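Local coordinates for inorganic polyphosphate/ATP-glucomannokinase (PDB 1WOQ), which phosphorylates glucose and mannose, using inorganic polyphosphate or ATP as the phosphoryl donor, at residues V120-A132 against G154-E168. Residues are numbered along the deposited sequence; the frame is centred on the assembly and turned at random.
Sequences VINDADAAGLAEA and GSAFIFDGKLVPNAE. With BGC (beta-D-glucopyranose), chain C.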
ATOM      1  N   VAL A 120      -7.016   8.471   6.309  1.00 17.01           N
ATOM      2  CA  VAL A 120      -6.035   8.027   5.337  1.00 15.41           C
ATOM      3  C   VAL A 120      -4.773   7.468   5.981  1.00 14.69           C
ATOM      4  O   VAL A 120      -4.372   7.879   7.075  1.00 14.52           O
ATOM      5  CB  VAL A 120      -5.652   9.198   4.395  1.00 15.81           C
ATOM      6  CG1 VAL A 120      -4.621   8.752   3.370  1.00 14.93           C
ATOM      7  CG2 VAL A 120      -6.907   9.729   3.697  1.00 19.07           C
ATOM      8  N   ILE A 121      -4.164   6.514   5.290  1.00 14.07           N
ATOM      9  CA  ILE A 121      -2.934   5.883   5.746  1.00 13.61           C
ATOM     10  C   ILE A 121      -2.095   5.625   4.502  1.00 13.17           C
ATOM     11  O   ILE A 121      -2.634   5.472   3.406  1.00 11.94           O
ATOM     12  CB  ILE A 121      -3.224   4.543   6.456  1.00 12.73           C
ATOM     13  CG1 ILE A 121      -1.910   3.870   6.866  1.00 14.90           C
ATOM     14  CG2 ILE A 121      -4.045   3.637   5.541  1.00 14.54           C
ATOM     15  CD1 ILE A 121      -2.105   2.586   7.659  1.00 16.91           C
ATOM     16  N   ASN A 122      -0.779   5.598   4.656  1.00 12.11           N
ATOM     17  CA  ASN A 122       0.078   5.334   3.509  1.00 12.46           C
ATOM     18  C   ASN A 122      -0.276   3.978   2.892  1.00 11.69           C
ATOM     19  O   ASN A 122      -0.570   3.023   3.608  1.00 12.18           O
ATOM     20  CB  ASN A 122       1.544   5.352   3.932  1.00 10.45           C
ATOM     21  CG  ASN A 122       2.458   4.852   2.845  1.00 10.94           C
ATOM     22  OD1 ASN A 122       2.836   3.682   2.831  1.00 10.09           O
ATOM     23  ND2 ASN A 122       2.806   5.733   1.908  1.00 10.44           N
ATOM     24  N   ASP A 123      -0.238   3.893   1.564  1.00 11.06           N
ATOM     25  CA  ASP A 123      -0.589   2.652   0.881  1.00 12.58           C
ATOM     26  C   ASP A 123       0.265   1.437   1.259  1.00 12.70           C
ATOM     27  O   ASP A 123      -0.264   0.335   1.445  1.00 12.41           O
ATOM     28  CB  ASP A 123      -0.579   2.852  -0.643  1.00 12.03           C
ATOM     29  CG  ASP A 123       0.795   3.214  -1.193  1.00 14.09           C
ATOM     30  OD1 ASP A 123       1.054   2.885  -2.369  1.00 17.60           O
ATOM     31  OD2 ASP A 123       1.606   3.836  -0.474  1.00 14.41           O
ATOM     32  N   ALA A 124       1.577   1.624   1.375  1.00 12.16           N
ATOM     33  CA  ALA A 124       2.452   0.513   1.747  1.00 11.98           C
ATOM     34  C   ALA A 124       2.197   0.118   3.202  1.00 13.10           C
ATOM     35  O   ALA A 124       2.200  -1.069   3.537  1.00 12.19           O
ATOM     36  CB  ALA A 124       3.923   0.899   1.541  1.00 11.79           C
ATOM     37  N   ASP A 125       1.972   1.114   4.060  1.00 12.42           N
ATOM     38  CA  ASP A 125       1.687   0.859   5.472  1.00 12.27           C
ATOM     39  C   ASP A 125       0.433  -0.007   5.599  1.00 12.78           C
ATOM     40  O   ASP A 125       0.386  -0.928   6.419  1.00 12.64           O
ATOM     41  CB  ASP A 125       1.471   2.171   6.236  1.00 10.95           C
ATOM     42  CG  ASP A 125       2.773   2.888   6.569  1.00 13.22           C
ATOM     43  OD1 ASP A 125       3.857   2.388   6.198  1.00 13.52           O
ATOM     44  OD2 ASP A 125       2.702   3.959   7.210  1.00 13.04           O
ATOM     45  N   ALA A 126      -0.578   0.293   4.786  1.00 12.18           N
ATOM     46  CA  ALA A 126      -1.826  -0.472   4.806  1.00 11.74           C
ATOM     47  C   ALA A 126      -1.538  -1.911   4.389  1.00 13.20           C
ATOM     48  O   ALA A 126      -2.017  -2.857   5.015  1.00 11.77           O
ATOM     49  CB  ALA A 126      -2.853   0.156   3.860  1.00 12.59           C
ATOM     50  N   ALA A 127      -0.749  -2.075   3.333  1.00 13.66           N
ATOM     51  CA  ALA A 127      -0.392  -3.410   2.863  1.00 15.49           C
ATOM     52  C   ALA A 127       0.323  -4.162   3.984  1.00 15.69           C
ATOM     53  O   ALA A 127       0.125  -5.365   4.163  1.00 14.65           O
ATOM     54  CB  ALA A 127       0.510  -3.317   1.631  1.00 15.65           C
ATOM     55  N   GLY A 128       1.153  -3.443   4.737  1.00 15.21           N
ATOM     56  CA  GLY A 128       1.879  -4.050   5.842  1.00 16.06           C
ATOM     57  C   GLY A 128       0.958  -4.505   6.961  1.00 16.73           C
ATOM     58  O   GLY A 128       1.119  -5.606   7.501  1.00 17.64           O
ATOM     59  N   LEU A 129      -0.014  -3.669   7.317  1.00 14.62           N
ATOM     60  CA  LEU A 129      -0.963  -4.027   8.372  1.00 16.27           C
ATOM     61  C   LEU A 129      -1.681  -5.312   7.980  1.00 15.78           C
ATOM     62  O   LEU A 129      -1.861  -6.220   8.801  1.00 15.90           O
ATOM     63  CB  LEU A 129      -2.002  -2.918   8.574  1.00 15.53           C
ATOM     64  CG  LEU A 129      -1.568  -1.608   9.229  1.00 18.25           C
ATOM     65  CD1 LEU A 129      -2.708  -0.593   9.156  1.00 18.62           C
ATOM     66  CD2 LEU A 129      -1.174  -1.872  10.672  1.00 19.32           C
ATOM     67  N   ALA A 130      -2.094  -5.383   6.719  1.00 15.18           N
ATOM     68  CA  ALA A 130      -2.793  -6.556   6.214  1.00 15.73           C
ATOM     69  C   ALA A 130      -1.914  -7.808   6.259  1.00 15.93           C
ATOM     70  O   ALA A 130      -2.371  -8.863   6.682  1.00 16.26           O
ATOM     71  CB  ALA A 130      -3.279  -6.303   4.795  1.00 16.78           C
ATOM     72  N   GLU A 131      -0.661  -7.695   5.821  1.00 16.06           N
ATOM     73  CA  GLU A 131       0.243  -8.846   5.835  1.00 16.68           C
ATOM     74  C   GLU A 131       0.562  -9.288   7.256  1.00 17.09           C
ATOM     75  O   GLU A 131       0.719 -10.480   7.521  1.00 16.78           O
ATOM     76  CB  GLU A 131       1.555  -8.531   5.104  1.00 17.47           C
ATOM     77  CG  GLU A 131       1.440  -8.444   3.595  1.00 19.27           C
ATOM     78  CD  GLU A 131       0.867  -9.709   2.971  1.00 18.85           C
ATOM     79  OE1 GLU A 131       1.410 -10.806   3.222  1.00 19.04           O
ATOM     80  OE2 GLU A 131      -0.124  -9.601   2.225  1.00 21.57           O
ATOM     81  N   ALA A 132       0.670  -8.326   8.165  1.00 16.16           N
ATOM     82  CA  ALA A 132       0.982  -8.624   9.558  1.00 17.82           C
ATOM     83  C   ALA A 132      -0.158  -9.360  10.256  1.00 19.05           C
ATOM     84  O   ALA A 132       0.069 -10.271  11.064  1.00 20.89           O
ATOM     85  CB  ALA A 132       1.296  -7.330  10.305  1.00 16.92           C
ATOM     86  N   GLY A 154       7.253   0.926  -2.263  1.00 11.77           N
ATOM     87  CA  GLY A 154       6.701   1.257  -0.969  1.00 11.27           C
ATOM     88  C   GLY A 154       7.303   0.368   0.090  1.00 11.31           C
ATOM     89  O   GLY A 154       7.889  -0.673  -0.220  1.00 12.10           O
ATOM     90  N   SER A 155       7.176   0.777   1.345  1.00 10.06           N
ATOM     91  CA  SER A 155       7.704  -0.022   2.435  1.00 11.11           C
ATOM     92  C   SER A 155       6.889   0.155   3.699  1.00 12.17           C
ATOM     93  O   SER A 155       6.593   1.280   4.106  1.00 12.40           O
ATOM     94  CB  SER A 155       9.158   0.354   2.736  1.00 12.47           C
ATOM     95  OG  SER A 155       9.254   1.694   3.197  1.00 14.49           O
ATOM     96  N   ALA A 156       6.527  -0.967   4.313  1.00 11.65           N
ATOM     97  CA  ALA A 156       5.801  -0.956   5.572  1.00 12.51           C
ATOM     98  C   ALA A 156       6.782  -1.540   6.584  1.00 12.83           C
ATOM     99  O   ALA A 156       7.277  -2.656   6.403  1.00 13.18           O
ATOM    100  CB  ALA A 156       4.557  -1.836   5.490  1.00 10.82           C
ATOM    101  N   PHE A 157       7.073  -0.778   7.630  1.00 12.05           N
ATOM    102  CA  PHE A 157       7.993  -1.225   8.669  1.00 13.59           C
ATOM    103  C   PHE A 157       7.150  -1.795   9.808  1.00 12.85           C
ATOM    104  O   PHE A 157       6.435  -1.062  10.492  1.00 14.37           O
ATOM    105  CB  PHE A 157       8.834  -0.038   9.159  1.00 12.53           C
ATOM    106  CG  PHE A 157      10.085  -0.436   9.902  1.00 12.03           C
ATOM    107  CD1 PHE A 157      11.337  -0.049   9.429  1.00 13.76           C
ATOM    108  CD2 PHE A 157      10.012  -1.182  11.076  1.00 13.57           C
ATOM    109  CE1 PHE A 157      12.504  -0.400  10.118  1.00 15.16           C
ATOM    110  CE2 PHE A 157      11.167  -1.541  11.772  1.00 13.89           C
ATOM    111  CZ  PHE A 157      12.416  -1.148  11.293  1.00 14.17           C
ATOM    112  N   ILE A 158       7.226  -3.109   9.990  1.00 13.53           N
ATOM    113  CA  ILE A 158       6.476  -3.794  11.035  1.00 13.55           C
ATOM    114  C   ILE A 158       7.451  -4.288  12.107  1.00 14.17           C
ATOM    115  O   ILE A 158       8.499  -4.839  11.780  1.00 13.68           O
ATOM    116  CB  ILE A 158       5.720  -5.029  10.468  1.00 15.90           C
ATOM    117  CG1 ILE A 158       4.837  -4.621   9.283  1.00 15.84           C
ATOM    118  CG2 ILE A 158       4.868  -5.674  11.562  1.00 14.23           C
ATOM    119  CD1 ILE A 158       3.761  -3.606   9.626  1.00 18.63           C
ATOM    120  N   PHE A 159       7.118  -4.066  13.375  1.00 15.01           N
ATOM    121  CA  PHE A 159       7.959  -4.541  14.473  1.00 14.89           C
ATOM    122  C   PHE A 159       7.071  -5.181  15.530  1.00 15.79           C
ATOM    123  O   PHE A 159       6.194  -4.525  16.100  1.00 16.06           O
ATOM    124  CB  PHE A 159       8.762  -3.405  15.108  1.00 16.05           C
ATOM    125  CG  PHE A 159       9.749  -3.885  16.137  1.00 17.72           C
ATOM    126  CD1 PHE A 159      10.852  -4.641  15.756  1.00 16.00           C
ATOM    127  CD2 PHE A 159       9.545  -3.634  17.491  1.00 19.75           C
ATOM    128  CE1 PHE A 159      11.740  -5.147  16.704  1.00 18.85           C
ATOM    129  CE2 PHE A 159      10.428  -4.134  18.450  1.00 19.55           C
ATOM    130  CZ  PHE A 159      11.527  -4.893  18.053  1.00 18.98           C
ATOM    131  N   ASP A 160       7.305  -6.462  15.792  1.00 16.96           N
ATOM    132  CA  ASP A 160       6.506  -7.207  16.759  1.00 18.79           C
ATOM    133  C   ASP A 160       5.029  -7.117  16.383  1.00 18.98           C
ATOM    134  O   ASP A 160       4.156  -6.989  17.248  1.00 20.41           O
ATOM    135  CB  ASP A 160       6.723  -6.672  18.182  1.00 19.67           C
ATOM    136  CG  ASP A 160       8.030  -7.150  18.796  1.00 22.44           C
ATOM    137  OD1 ASP A 160       8.659  -8.072  18.237  1.00 24.13           O
ATOM    138  OD2 ASP A 160       8.423  -6.608  19.853  1.00 26.49           O
ATOM    139  N   GLY A 161       4.762  -7.173  15.083  1.00 17.78           N
ATOM    140  CA  GLY A 161       3.395  -7.120  14.591  1.00 18.43           C
ATOM    141  C   GLY A 161       2.737  -5.753  14.598  1.00 18.28           C
ATOM    142  O   GLY A 161       1.566  -5.625  14.227  1.00 17.82           O
ATOM    143  N   LYS A 162       3.476  -4.729  15.009  1.00 16.26           N
ATOM    144  CA  LYS A 162       2.934  -3.375  15.061  1.00 18.68           C
ATOM    145  C   LYS A 162       3.532  -2.513  13.959  1.00 15.93           C
ATOM    146  O   LYS A 162       4.700  -2.658  13.615  1.00 15.38           O
ATOM    147  CB  LYS A 162       3.238  -2.721  16.413  1.00 20.90           C
ATOM    148  CG  LYS A 162       2.763  -3.499  17.629  1.00 27.21           C
ATOM    149  CD  LYS A 162       2.902  -2.661  18.900  1.00 32.89           C
ATOM    150  CE  LYS A 162       4.337  -2.200  19.132  1.00 36.08           C
ATOM    151  NZ  LYS A 162       4.442  -1.228  20.262  1.00 36.93           N
ATOM    152  N   LEU A 163       2.730  -1.608  13.414  1.00 14.78           N
ATOM    153  CA  LEU A 163       3.212  -0.731  12.356  1.00 12.95           C
ATOM    154  C   LEU A 163       4.017   0.456  12.868  1.00 13.50           C
ATOM    155  O   LEU A 163       3.557   1.207  13.727  1.00 15.60           O
ATOM    156  CB  LEU A 163       2.038  -0.198  11.525  1.00 13.09           C
ATOM    157  CG  LEU A 163       2.370   0.908  10.513  1.00 14.97           C
ATOM    158  CD1 LEU A 163       3.168   0.334   9.344  1.00 13.61           C
ATOM    159  CD2 LEU A 163       1.072   1.534  10.007  1.00 16.65           C
ATOM    160  N   VAL A 164       5.235   0.596  12.350  1.00 13.31           N
ATOM    161  CA  VAL A 164       6.102   1.735  12.642  1.00 13.98           C
ATOM    162  C   VAL A 164       5.754   2.528  11.379  1.00 12.61           C
ATOM    163  O   VAL A 164       6.269   2.256  10.296  1.00 13.76           O
ATOM    164  CB  VAL A 164       7.591   1.326  12.640  1.00 12.80           C
ATOM    165  CG1 VAL A 164       8.469   2.554  12.808  1.00 13.88           C
ATOM    166  CG2 VAL A 164       7.852   0.337  13.780  1.00 13.72           C
ATOM    167  N   PRO A 165       4.869   3.525  11.506  1.00 14.36           N
ATOM    168  CA  PRO A 165       4.428   4.332  10.367  1.00 13.78           C
ATOM    169  C   PRO A 165       5.373   5.157   9.516  1.00 13.50           C
ATOM    170  O   PRO A 165       6.411   5.640   9.968  1.00 12.29           O
ATOM    171  CB  PRO A 165       3.328   5.199  10.975  1.00 15.64           C
ATOM    172  CG  PRO A 165       3.858   5.462  12.341  1.00 19.66           C
ATOM    173  CD  PRO A 165       4.375   4.101  12.771  1.00 15.06           C
ATOM    174  N   ASN A 166       4.964   5.284   8.258  1.00 12.31           N
ATOM    175  CA  ASN A 166       5.634   6.101   7.260  1.00 11.64           C
ATOM    176  C   ASN A 166       7.086   5.832   6.880  1.00 11.96           C
ATOM    177  O   ASN A 166       7.824   6.769   6.584  1.00 12.64           O
ATOM    178  CB  ASN A 166       5.474   7.574   7.659  1.00 12.73           C
ATOM    179  CG  ASN A 166       4.020   8.033   7.624  1.00 13.11           C
ATOM    180  OD1 ASN A 166       3.502   8.598   8.597  1.00 14.63           O
ATOM    181  ND2 ASN A 166       3.359   7.797   6.500  1.00  9.88           N
ATOM    182  N   ALA A 167       7.511   4.572   6.868  1.00 11.93           N
ATOM    183  CA  ALA A 167       8.886   4.300   6.444  1.00 12.30           C
ATOM    184  C   ALA A 167       8.876   4.493   4.925  1.00 11.96           C
ATOM    185  O   ALA A 167       8.012   3.947   4.237  1.00 12.76           O
ATOM    186  CB  ALA A 167       9.289   2.868   6.794  1.00 12.50           C
ATOM    187  N   GLU A 168       9.818   5.275   4.402  1.00 11.10           N
ATOM    188  CA  GLU A 168       9.883   5.528   2.960  1.00 10.85           C
ATOM    189  C   GLU A 168      11.152   4.943   2.349  1.00 11.23           C
ATOM    190  O   GLU A 168      11.929   5.651   1.714  1.00 11.26           O
ATOM    191  CB  GLU A 168       9.822   7.039   2.690  1.00 12.31           C
ATOM    192  CG  GLU A 168       8.431   7.655   2.859  1.00 11.99           C
ATOM    193  CD  GLU A 168       7.487   7.299   1.717  1.00 13.23           C
ATOM    194  OE1 GLU A 168       7.973   7.106   0.582  1.00 12.30           O
ATOM    195  OE2 GLU A 168       6.258   7.235   1.948  1.00 12.65           O
TER
HETATM  196  C2  BGC C 290       5.942   6.799  -2.218  1.00 13.64           C
HETATM  197  C3  BGC C 290       5.422   5.936  -1.061  1.00 11.49           C
HETATM  198  C4  BGC C 290       4.508   4.826  -1.603  1.00 12.77           C
HETATM  199  C5  BGC C 290       5.247   4.034  -2.692  1.00 13.44           C
HETATM  200  C6  BGC C 290       4.398   2.964  -3.349  1.00 15.12           C
HETATM  201  C1  BGC C 290       6.627   5.898  -3.248  1.00 13.33           C
HETATM  202  O1  BGC C 290       7.075   6.643  -4.326  1.00 16.49           O
HETATM  203  O2  BGC C 290       6.860   7.762  -1.728  1.00 12.64           O
HETATM  204  O3  BGC C 290       4.711   6.740  -0.132  1.00 11.76           O
HETATM  205  O4  BGC C 290       4.132   3.950  -0.545  1.00 12.12           O
HETATM  206  O5  BGC C 290       5.694   4.929  -3.735  1.00 14.15           O
HETATM  207  O6  BGC C 290       3.177   3.498  -3.839  1.00 15.80           O
HETATM  208  O   HOH W   1       6.148   2.014   7.660  1.00 11.20           O
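The carboxylate of Asp-125 lies between Leu-163 CD1, over one face at 3.8 Å from CG, and Asn-122 OD1, over the other. At its edge, OD2 accepts Asn-166 N at 2.8 Å through the syn lone pair, nearly straight at 171°. OD1 takes a hydrogen from a water that also donates to Val-164 O and accepts from Phe-157 N and Ala-167 N, so this acid ties helix 123-134 directly to the loop that follows the hairpin, and through the water to that loop and to strand 153-159. CG stands anti to the carbonyl carbon (chi1 -78°), which turns the carboxylate to the hairpin. In this ROK kinase of the actin-like ATPase clan, the helix leaves the edge strand of one five-stranded sheet and packs on the edge hairpin of the other. Ala-156 CB presses on Gly-128 CA at 3.5 Å, a tight fit that leaves no room for a side chain there. The side chains of Leu-129 and Leu-163 cross at about a right angle, with Leu-129 CD2 3.7 Å from Leu-163 CB. Asn-122 caps the helix through OD1, on a lone pair toward Asp-125 N, while ND2 bonds weakly to glucose O3 and O4. Asp-123 accepts from O4 and O6, Glu-168 from O2 and O3; Asn-96, His-171 and Glu-180 also bind the sugar.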